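Local coordinates for protection of telomeres protein 1 (Schizosaccharomyces pombe, PDB 5USB) that binds single-stranded telomeric DNA through OB-fold domains, of which this chain is one, protects the 3' overhang of chromosome ends and regulates telomerase and telomere length, at residues F31-T36 against N79-G84. The protein carries 1 engineered substitution. Sequence-based numbering, arbitrary orientation.
Sequences FTLYVT and NYIKEG
Strand 31-36, which brings Phe-31 and Leu-33 to the contact, runs beside an irregular connection, 79-84, that offers Ile-81 in return. The two backbones stay well apart: the CA atoms of Phe-31 and Asn-79 are 9.5 Å from each other, those of Leu-33 and Glu-83 8.6 Å. At such a spacing segment 79-84 is not a sheet neighbour of strand 31-36, and the gap is crossed by side chains, one of them reaching a backbone oxygen. Leu-33 reaches out with one branch of its fork, CD2, which meets the short branch of Ile-81, CG2, at 3.8 Å; the two side chains cross at roughly a right angle. CG1 of Ile-81 sits anti to the carbonyl carbon (chi1 -57°), which leaves CG2 to face the leucine while CD1 leads away from the strand. The ring of Phe-31, extended from the backbone with CG anti to N (chi1 -177°), turns its edge to the connection, and its CZ lies 3.9 Å from the carbonyl O of Ile-81, near the ring plane. That is a loose edge-on approach of a C-H to a polar oxygen. In this OB-fold domain, helix 72-77 and the connection after it lie between strands 65-69 and 86-90 in sequence, the usual place of the OB-fold helix, and the connection packs on buried side chains of strand 31-36, whose backbone pairs on its two edges with strands 14-26 and 65-69. Phe-31 also packs on Asp-74 and Cys-77 of that helix, so one ring touches both the helix and the connection following it. Residue alternation along the strand sends Tyr-34 the other way, onto an adenine base of the bound DNA. Glu-83 OE1 accepts a hydrogen bond from the backbone N of Thr-24, tying the connection to strand 14-26.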
# COMPACT_ATOMS: atom_id res chain seq x y z
N PHE A 31 -10.25 7.36 1.10
CA PHE A 31 -9.66 6.50 2.12
C PHE A 31 -8.20 6.24 1.77
O PHE A 31 -7.87 5.94 0.61
CB PHE A 31 -10.43 5.16 2.18
CG PHE A 31 -9.96 4.22 3.23
CD1 PHE A 31 -10.00 4.56 4.57
CD2 PHE A 31 -9.54 2.95 2.88
CE1 PHE A 31 -9.59 3.63 5.55
CE2 PHE A 31 -9.13 2.06 3.83
CZ PHE A 31 -9.14 2.39 5.15
N THR A 32 -7.32 6.32 2.77
CA THR A 32 -5.89 6.19 2.50
C THR A 32 -5.34 5.01 3.26
O THR A 32 -5.68 4.79 4.42
CB THR A 32 -5.16 7.45 2.90
OG1 THR A 32 -5.68 8.55 2.15
CG2 THR A 32 -3.63 7.34 2.68
N LEU A 33 -4.47 4.24 2.61
CA LEU A 33 -3.74 3.14 3.20
C LEU A 33 -2.25 3.40 3.05
O LEU A 33 -1.82 3.97 2.07
CB LEU A 33 -4.04 1.78 2.49
CG LEU A 33 -5.45 1.25 2.40
CD1 LEU A 33 -5.48 0.07 1.41
CD2 LEU A 33 -5.97 0.86 3.80
N TYR A 34 -1.48 2.99 4.04
CA TYR A 34 -0.02 2.96 3.93
C TYR A 34 0.37 1.51 4.10
O TYR A 34 -0.00 0.89 5.11
CB TYR A 34 0.64 3.81 5.02
CG TYR A 34 0.27 5.28 4.95
CD1 TYR A 34 -0.95 5.74 5.39
CD2 TYR A 34 1.14 6.19 4.37
CE1 TYR A 34 -1.28 7.06 5.29
CE2 TYR A 34 0.80 7.53 4.25
CZ TYR A 34 -0.42 7.94 4.71
OH TYR A 34 -0.76 9.27 4.60
N VAL A 35 1.03 0.95 3.09
CA VAL A 35 1.32 -0.48 3.07
C VAL A 35 2.79 -0.74 2.80
O VAL A 35 3.51 0.11 2.28
CB VAL A 35 0.45 -1.22 2.05
CG1 VAL A 35 -0.99 -0.84 2.27
CG2 VAL A 35 0.88 -0.92 0.64
N THR A 36 3.25 -1.92 3.21
CA THR A 36 4.64 -2.33 3.07
C THR A 36 4.72 -3.82 2.80
O THR A 36 3.86 -4.59 3.25
CB THR A 36 5.43 -2.02 4.36
OG1 THR A 36 6.82 -2.28 4.17
CG2 THR A 36 4.99 -2.87 5.50
N ASN A 79 -14.31 0.96 6.12
CA ASN A 79 -14.67 0.38 7.40
C ASN A 79 -14.44 -1.13 7.39
O ASN A 79 -15.15 -1.89 8.07
CB ASN A 79 -16.12 0.70 7.74
CG ASN A 79 -16.37 0.73 9.23
OD1 ASN A 79 -15.44 0.58 10.01
ND2 ASN A 79 -17.63 0.92 9.62
N TYR A 80 -13.46 -1.56 6.61
CA TYR A 80 -13.18 -2.96 6.38
C TYR A 80 -11.70 -3.28 6.51
O TYR A 80 -11.33 -4.12 7.34
CB TYR A 80 -13.73 -3.35 5.00
CG TYR A 80 -13.46 -4.74 4.59
CD1 TYR A 80 -13.68 -5.82 5.44
CD2 TYR A 80 -13.02 -5.02 3.31
CE1 TYR A 80 -13.42 -7.12 5.05
CE2 TYR A 80 -12.76 -6.32 2.92
CZ TYR A 80 -12.98 -7.35 3.78
OH TYR A 80 -12.75 -8.63 3.36
N ILE A 81 -10.84 -2.66 5.69
CA ILE A 81 -9.40 -2.88 5.78
C ILE A 81 -8.86 -2.15 7.01
O ILE A 81 -9.10 -0.95 7.19
CB ILE A 81 -8.68 -2.39 4.51
CG1 ILE A 81 -9.22 -3.05 3.28
CG2 ILE A 81 -7.15 -2.61 4.62
CD1 ILE A 81 -9.05 -4.55 3.25
N LYS A 82 -8.13 -2.87 7.85
CA LYS A 82 -7.67 -2.35 9.13
C LYS A 82 -6.16 -2.44 9.20
O LYS A 82 -5.53 -3.27 8.54
CB LYS A 82 -8.21 -3.13 10.34
CG LYS A 82 -9.74 -3.32 10.44
CD LYS A 82 -10.47 -2.02 10.53
CE LYS A 82 -11.98 -2.24 10.47
NZ LYS A 82 -12.69 -0.93 10.33
N GLU A 83 -5.58 -1.62 10.06
CA GLU A 83 -4.17 -1.71 10.34
C GLU A 83 -3.80 -3.12 10.80
O GLU A 83 -4.49 -3.70 11.66
CB GLU A 83 -3.80 -0.66 11.41
CG GLU A 83 -3.99 0.73 10.85
CD GLU A 83 -3.67 1.88 11.78
OE1 GLU A 83 -3.72 3.05 11.30
OE2 GLU A 83 -3.35 1.64 12.96
N GLY A 84 -2.73 -3.65 10.24
CA GLY A 84 -2.26 -4.99 10.52
C GLY A 84 -2.78 -6.05 9.57
O GLY A 84 -2.18 -7.14 9.47